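Local coordinates for protein 3-oxo-tetronate kinase (Haemophilus influenzae, PDB 1YZY) that catalyses the ATP-dependent phosphorylation of 3-oxo-tetronate to 3-oxo-tetronate 4-phosphate, at residues A[65-68]-A[69-72]; A[52-55]-A[56-59]; A[114-118]-A[119-123]. All blocks are in the same frame, centred on the assembly; numbering follows the deposited sequence.

Contact 1: A[65-68]-A[69-72]; sequences AYQW and LKEN
The side-chain amide of Asn-72 lies over one face of the Trp-68 indole. Asn-72 ND2 sits 3.0 Å above the ring plane of Trp-68, offset toward the rim, and is 3.1 Å from Trp-68 CE2. Amide and ring planes are turned 31° apart. Asn-72 CB stands almost straight over the six-membered ring of Trp-68, 4.2 Å from its centroid, as a CH-pi contact. The Tyr-66 ring has Lys-70 CB over one face. Lys-70 CD reaches Tyr-66 OH at 3.6 Å, the two chains running side by side. Lys-70 CG is anti to its own backbone N (chi1 -178°), which lays the aliphatic chain along the tyrosine.

Trp-68 O accepts two bonds from Asn-72: Asn-72 N binds Trp-68 O at 2.8 Å, and Asn-72 ND2 adds a weak bond of 3.3 Å. The amide is held from its other end by Leu-37 N, which donates to Asn-72 OD1. Phe-77 meets Tyr-66 edge-to-face, and Ile-44 and Ile-46 pack on Trp-68. Leu-69 N, Lys-70 N and Glu-71 N bind the carbonyls four residues back. Asn-72 is the first residue to leave helical geometry: this is the C-terminal turn of an alpha-helix packed on strands 3-6 and 43-47.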
loop_
_atom_site.group_PDB
_atom_site.type_symbol
_atom_site.label_atom_id
_atom_site.label_comp_id
_atom_site.label_asym_id
_atom_site.label_seq_id
_atom_site.Cartn_x
_atom_site.Cartn_y
_atom_site.Cartn_z
ATOM N N ALA A 65 -3.862 -3.397 16.389
ATOM C CA ALA A 65 -4.308 -2.548 15.283
ATOM C C ALA A 65 -5.811 -2.345 15.397
ATOM O O ALA A 65 -6.317 -1.236 15.214
ATOM C CB ALA A 65 -3.958 -3.182 13.949
ATOM N N TYR A 66 -6.509 -3.432 15.716
ATOM C CA TYR A 66 -7.958 -3.427 15.879
ATOM C C TYR A 66 -8.392 -2.534 17.030
ATOM O O TYR A 66 -9.382 -1.809 16.925
ATOM C CB TYR A 66 -8.465 -4.857 16.125
ATOM C CG TYR A 66 -9.808 -4.914 16.825
ATOM C CD1 TYR A 66 -10.994 -4.688 16.126
ATOM C CD2 TYR A 66 -9.888 -5.112 18.206
ATOM C CE1 TYR A 66 -12.225 -4.648 16.788
ATOM C CE2 TYR A 66 -11.112 -5.070 18.875
ATOM C CZ TYR A 66 -12.275 -4.838 18.157
ATOM O OH TYR A 66 -13.483 -4.791 18.815
ATOM N N GLN A 67 -7.702 -2.656 18.158
ATOM C CA GLN A 67 -8.041 -1.877 19.345
ATOM C C GLN A 67 -7.899 -0.393 19.061
ATOM O O GLN A 67 -8.727 0.411 19.494
ATOM C CB GLN A 67 -7.172 -2.303 20.530
ATOM C CG GLN A 67 -7.592 -1.695 21.851
ATOM C CD GLN A 67 -9.005 -2.067 22.253
ATOM O OE1 GLN A 67 -9.733 -1.252 22.821
ATOM N NE2 GLN A 67 -9.391 -3.309 21.985
ATOM N N TRP A 68 -6.856 -0.038 18.317
ATOM C CA TRP A 68 -6.631 1.355 17.957
ATOM C C TRP A 68 -7.723 1.814 16.988
ATOM O O TRP A 68 -8.379 2.828 17.220
ATOM C CB TRP A 68 -5.251 1.543 17.322
ATOM C CG TRP A 68 -4.929 2.989 17.101
ATOM C CD1 TRP A 68 -4.391 3.850 18.006
ATOM C CD2 TRP A 68 -5.178 3.754 15.917
ATOM N NE1 TRP A 68 -4.294 5.106 17.467
ATOM C CE2 TRP A 68 -4.771 5.078 16.185
ATOM C CE3 TRP A 68 -5.712 3.451 14.656
ATOM C CZ2 TRP A 68 -4.879 6.103 15.239
ATOM C CZ3 TRP A 68 -5.821 4.467 13.716
ATOM C CH2 TRP A 68 -5.405 5.779 14.014
ATOM N N LEU A 69 -7.886 1.088 15.883
ATOM C CA LEU A 69 -8.919 1.415 14.902
ATOM C C LEU A 69 -10.273 1.578 15.604
ATOM O O LEU A 69 -11.039 2.491 15.291
ATOM C CB LEU A 69 -8.991 0.327 13.819
ATOM C CG LEU A 69 -7.801 0.271 12.848
ATOM C CD1 LEU A 69 -7.717 -1.102 12.217
ATOM C CD2 LEU A 69 -7.881 1.359 11.776
ATOM N N LYS A 70 -10.547 0.704 16.569
ATOM C CA LYS A 70 -11.782 0.747 17.344
ATOM C C LYS A 70 -11.852 2.036 18.166
ATOM O O LYS A 70 -12.879 2.721 18.176
ATOM C CB LYS A 70 -11.854 -0.459 18.291
ATOM C CG LYS A 70 -13.139 -0.531 19.106
ATOM C CD LYS A 70 -13.008 -1.485 20.279
ATOM C CE LYS A 70 -14.358 -1.771 20.929
ATOM N NZ LYS A 70 -15.077 -0.537 21.332
ATOM N N GLU A 71 -10.779 2.326 18.903
ATOM C CA GLU A 71 -10.716 3.527 19.729
ATOM C C GLU A 71 -10.843 4.784 18.884
ATOM O O GLU A 71 -11.306 5.821 19.369
ATOM C CB GLU A 71 -9.406 3.584 20.523
ATOM C CG GLU A 71 -9.316 2.587 21.681
ATOM C CD GLU A 71 -7.984 2.642 22.427
ATOM O OE1 GLU A 71 -7.988 2.451 23.662
ATOM O OE2 GLU A 71 -6.934 2.860 21.783
ATOM N N ASN A 72 -10.451 4.688 17.620
ATOM C CA ASN A 72 -10.518 5.834 16.731
ATOM C C ASN A 72 -11.714 5.923 15.782
ATOM O O ASN A 72 -11.622 6.517 14.705
ATOM C CB ASN A 72 -9.182 6.027 16.011
ATOM C CG ASN A 72 -8.156 6.733 16.897
ATOM O OD1 ASN A 72 -8.131 7.962 16.974
ATOM N ND2 ASN A 72 -7.349 5.956 17.616
#

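Contact 2: A[52-55]-A[56-59]; sequences SNPV and NEAI
Pro-54 O accepts two backbone bonds from the first turn of the helix. Ala-58 N donates to Pro-54 O at 3.2 Å in a nearly straight bond (169°). Glu-57 N reaches Pro-54 O at 2.9 Å, from above the carbonyl plane, with an N-H angle bent further from straight. One residue on, Ile-59 N bonds to Val-55 O at 3.1 Å.

Glu-57 runs beside the Pro-54 ring, pointing the same way, and Glu-57 OE2 comes within 3.5 Å of Pro-54 CG. Glu-57 CG lies beside the backbone N (chi1 -84°), and the extended chain then carries the carboxylate along the proline ring. The Asn-53 amide crosses the Glu-57 side chain and reaches Ala-58. Asn-53 ND2 touches Glu-57 CB at 3.5 Å, and Asn-53 OD1 lies 3.4 Å from Ala-58 CB. The Asn-53 amide and Glu-57 carboxylate planes stand 83° apart, close to perpendicular. Val-55 and Ile-59 lie alongside each other, one turn apart, with Val-55 CG2 4.0 Å from Ile-59 CD1.

The next shell comes from neighbouring parts of the fold. Pro-95 of helix 93-104 packs against both Val-55 and Ile-59, and Ala-99 adds to Ile-59. Ala-58 touches Ser-50 and Asn-92, while a weak bond from Asn-92 ND2 reaches Asn-53 O. Pro-54 occupies the N-cap position, and the whole is the N-terminal start of alpha-helix 55-71, entered from the loop after strand 43-47.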
loop_
_atom_site.group_PDB
_atom_site.type_symbol
_atom_site.label_atom_id
_atom_site.label_comp_id
_atom_site.label_asym_id
_atom_site.label_seq_id
_atom_site.Cartn_x
_atom_site.Cartn_y
_atom_site.Cartn_z
ATOM N N SER A 52 4.368 -13.412 7.401
ATOM C CA SER A 52 5.046 -14.657 7.753
ATOM C C SER A 52 5.940 -14.608 9.000
ATOM O O SER A 52 6.872 -15.406 9.144
ATOM C CB SER A 52 5.831 -15.184 6.549
ATOM O OG SER A 52 6.689 -14.198 5.998
ATOM N N ASN A 53 5.655 -13.670 9.896
ATOM C CA ASN A 53 6.400 -13.529 11.143
ATOM C C ASN A 53 5.816 -14.552 12.131
ATOM O O ASN A 53 4.880 -15.272 11.792
ATOM C CB ASN A 53 6.250 -12.096 11.683
ATOM C CG ASN A 53 4.817 -11.754 12.040
ATOM O OD1 ASN A 53 3.878 -12.296 11.463
ATOM N ND2 ASN A 53 4.643 -10.859 13.003
ATOM N N PRO A 54 6.418 -14.699 13.330
ATOM C CA PRO A 54 5.866 -15.672 14.285
ATOM C C PRO A 54 4.368 -15.443 14.495
ATOM O O PRO A 54 3.930 -14.325 14.766
ATOM C CB PRO A 54 6.668 -15.387 15.550
ATOM C CG PRO A 54 8.013 -15.021 14.989
ATOM C CD PRO A 54 7.657 -14.093 13.855
ATOM N N VAL A 55 3.602 -16.524 14.436
ATOM C CA VAL A 55 2.152 -16.440 14.567
ATOM C C VAL A 55 1.581 -15.702 15.784
ATOM O O VAL A 55 0.514 -15.092 15.681
ATOM C CB VAL A 55 1.494 -17.837 14.410
ATOM C CG1 VAL A 55 1.992 -18.792 15.488
ATOM C CG2 VAL A 55 -0.032 -17.714 14.408
ATOM N N ASN A 56 2.252 -15.764 16.934
ATOM C CA ASN A 56 1.726 -15.063 18.108
ATOM C C ASN A 56 1.979 -13.567 18.075
ATOM O O ASN A 56 1.318 -12.801 18.776
ATOM C CB ASN A 56 2.203 -15.690 19.412
ATOM C CG ASN A 56 1.199 -16.687 19.964
ATOM O OD1 ASN A 56 0.233 -16.311 20.642
ATOM N ND2 ASN A 56 1.389 -17.962 19.636
ATOM N N GLU A 57 2.962 -13.162 17.279
ATOM C CA GLU A 57 3.268 -11.752 17.097
ATOM C C GLU A 57 2.184 -11.176 16.181
ATOM O O GLU A 57 1.554 -10.166 16.504
ATOM C CB GLU A 57 4.641 -11.581 16.452
ATOM C CG GLU A 57 5.796 -11.611 17.433
ATOM C CD GLU A 57 7.144 -11.553 16.746
ATOM O OE1 GLU A 57 7.280 -10.796 15.749
ATOM O OE2 GLU A 57 8.059 -12.280 17.206
ATOM N N ALA A 58 1.961 -11.844 15.050
ATOM C CA ALA A 58 0.937 -11.441 14.083
ATOM C C ALA A 58 -0.413 -11.283 14.779
ATOM O O ALA A 58 -1.127 -10.313 14.553
ATOM C CB ALA A 58 0.838 -12.465 12.976
ATOM N N ILE A 59 -0.755 -12.233 15.643
ATOM C CA ILE A 59 -2.012 -12.174 16.375
ATOM C C ILE A 59 -2.056 -10.973 17.318
ATOM O O ILE A 59 -3.065 -10.262 17.374
ATOM C CB ILE A 59 -2.261 -13.482 17.173
ATOM C CG1 ILE A 59 -2.455 -14.646 16.202
ATOM C CG2 ILE A 59 -3.487 -13.349 18.082
ATOM C CD1 ILE A 59 -2.645 -15.989 16.874
#

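Contact 3: A[114-118]-A[119-123]; sequences ALPVN and GRTIF
Leu-115 and Arg-120 form a single antiparallel hydrogen-bonded bridge, with Leu-115 N to Arg-120 O at 2.8 Å and the return bond from Arg-120 N to Leu-115 O longer at 3.3 Å. The bridge closes a beta-hairpin-type turn of four residues, 116-119, which ends on left-handed Gly-119 (phi 68°) and leads into strand 120-123, an outer strand of a three-stranded antiparallel sheet.

Thr-121 CG2 packs on Pro-116, 3.6 Å from Pro-116 CB. Ala-114 CB meets the end of Ile-122, with Ile-122 CD1 3.7 Å from Ala-114 CB. Within the turn, Gly-119 N bonds to Pro-116 O at 3.2 Å. Asn-118 N and Arg-120 N reach Leu-115 O from opposite faces of its plane, so this oxygen has two donors. Phe-128 touches Thr-121 and Leu-127 touches Ile-122, both from strand 126-129. Leu-204 of helix 202-210 packs on Leu-115 and Pro-116.

The Arg-120 chain bends at chi2 (-64°), and its NE makes a weak bond to Ser-83 OG. That bend brings Arg-120 NH1 back to its neighbour's carbonyl, Gly-119 O, at 3.3 Å, with the oxygen only 3° out of the guanidinium plane.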
loop_
_atom_site.group_PDB
_atom_site.type_symbol
_atom_site.label_atom_id
_atom_site.label_comp_id
_atom_site.label_asym_id
_atom_site.label_seq_id
_atom_site.Cartn_x
_atom_site.Cartn_y
_atom_site.Cartn_z
ATOM N N ALA A 114 -9.727 -12.308 -4.420
ATOM C CA ALA A 114 -10.118 -12.113 -5.811
ATOM C C ALA A 114 -10.299 -10.680 -6.307
ATOM O O ALA A 114 -10.763 -9.793 -5.596
ATOM C CB ALA A 114 -11.304 -12.967 -6.288
ATOM N N LEU A 115 -9.950 -10.519 -7.580
ATOM C CA LEU A 115 -10.072 -9.300 -8.367
ATOM C C LEU A 115 -9.871 -9.727 -9.820
ATOM O O LEU A 115 -8.800 -9.595 -10.411
ATOM C CB LEU A 115 -9.034 -8.246 -7.987
ATOM C CG LEU A 115 -9.220 -6.912 -8.717
ATOM C CD1 LEU A 115 -10.679 -6.476 -8.661
ATOM C CD2 LEU A 115 -8.320 -5.854 -8.089
ATOM N N PRO A 116 -10.894 -10.350 -10.418
ATOM C CA PRO A 116 -10.876 -10.904 -11.771
ATOM C C PRO A 116 -10.271 -10.034 -12.848
ATOM O O PRO A 116 -9.641 -10.551 -13.770
ATOM C CB PRO A 116 -12.356 -11.183 -12.037
ATOM C CG PRO A 116 -12.860 -11.536 -10.686
ATOM C CD PRO A 116 -12.252 -10.438 -9.856
ATOM N N VAL A 117 -10.480 -8.725 -12.760
ATOM C CA VAL A 117 -9.938 -7.824 -13.773
ATOM C C VAL A 117 -8.411 -7.829 -13.733
ATOM O O VAL A 117 -7.749 -7.683 -14.765
ATOM C CB VAL A 117 -10.506 -6.387 -13.622
ATOM C CG1 VAL A 117 -9.838 -5.650 -12.459
ATOM C CG2 VAL A 117 -10.372 -5.625 -14.936
ATOM N N ASN A 118 -7.864 -8.070 -12.546
ATOM C CA ASN A 118 -6.424 -8.119 -12.369
ATOM C C ASN A 118 -5.884 -9.544 -12.287
ATOM O O ASN A 118 -4.889 -9.815 -11.618
ATOM C CB ASN A 118 -6.007 -7.276 -11.162
ATOM C CG ASN A 118 -6.145 -5.779 -11.431
ATOM O OD1 ASN A 118 -6.045 -5.327 -12.579
ATOM N ND2 ASN A 118 -6.373 -5.004 -10.376
ATOM N N GLY A 119 -6.562 -10.456 -12.978
ATOM C CA GLY A 119 -6.134 -11.841 -13.031
ATOM C C GLY A 119 -6.201 -12.706 -11.790
ATOM O O GLY A 119 -5.479 -13.694 -11.702
ATOM N N ARG A 120 -7.034 -12.343 -10.826
ATOM C CA ARG A 120 -7.174 -13.145 -9.615
ATOM C C ARG A 120 -8.617 -13.614 -9.553
ATOM O O ARG A 120 -9.508 -12.877 -9.118
ATOM C CB ARG A 120 -6.820 -12.326 -8.366
ATOM C CG ARG A 120 -5.350 -11.920 -8.268
ATOM C CD ARG A 120 -4.447 -13.137 -8.135
ATOM N NE ARG A 120 -3.034 -12.783 -8.040
ATOM C CZ ARG A 120 -2.222 -12.634 -9.084
ATOM N NH1 ARG A 120 -2.672 -12.801 -10.320
ATOM N NH2 ARG A 120 -0.947 -12.334 -8.887
ATOM N N THR A 121 -8.852 -14.834 -10.020
ATOM C CA THR A 121 -10.196 -15.402 -10.043
ATOM C C THR A 121 -10.375 -16.635 -9.161
ATOM O O THR A 121 -9.432 -17.388 -8.916
ATOM C CB THR A 121 -10.613 -15.730 -11.484
ATOM O OG1 THR A 121 -9.583 -16.487 -12.129
ATOM C CG2 THR A 121 -10.838 -14.448 -12.275
ATOM N N ILE A 122 -11.589 -16.811 -8.652
ATOM C CA ILE A 122 -11.916 -17.946 -7.789
ATOM C C ILE A 122 -13.098 -18.736 -8.342
ATOM O O ILE A 122 -14.222 -18.230 -8.352
ATOM C CB ILE A 122 -12.343 -17.475 -6.367
ATOM C CG1 ILE A 122 -11.231 -16.692 -5.666
ATOM C CG2 ILE A 122 -12.787 -18.661 -5.511
ATOM C CD1 ILE A 122 -11.710 -16.059 -4.375
ATOM N N PHE A 123 -12.858 -19.947 -8.836
ATOM C CA PHE A 123 -13.966 -20.772 -9.314
ATOM C C PHE A 123 -13.997 -22.101 -8.562
ATOM O O PHE A 123 -13.031 -22.869 -8.586
ATOM C CB PHE A 123 -13.925 -21.013 -10.825
ATOM C CG PHE A 123 -15.138 -21.759 -11.344
ATOM C CD1 PHE A 123 -16.404 -21.175 -11.290
ATOM C CD2 PHE A 123 -15.022 -23.063 -11.825
ATOM C CE1 PHE A 123 -17.544 -21.881 -11.702
ATOM C CE2 PHE A 123 -16.151 -23.773 -12.238
ATOM C CZ PHE A 123 -17.414 -23.181 -12.174
#

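Overall arrangement
All three contacts are local ones within the sugar-binding N-terminal domain. Contacts 1 and 2 share helix 55-71: contact 2 is at its N-terminal start and contact 1 at its C-terminal end. Their centres are about 19 Å apart and their nearest atoms about 7 Å, so they do not touch. Helix 93-104 borders both. Contact 3 follows later in the chain, at the turn into strand 120-123. Its centre lies about 30 Å from that of contact 1 and about 27 Å from that of contact 2, with nearest atoms about 20 Å and 17 Å away. None of the three lies at the residues inferred by similarity to bind ATP, which belong to the C-terminal nucleotide-binding domain.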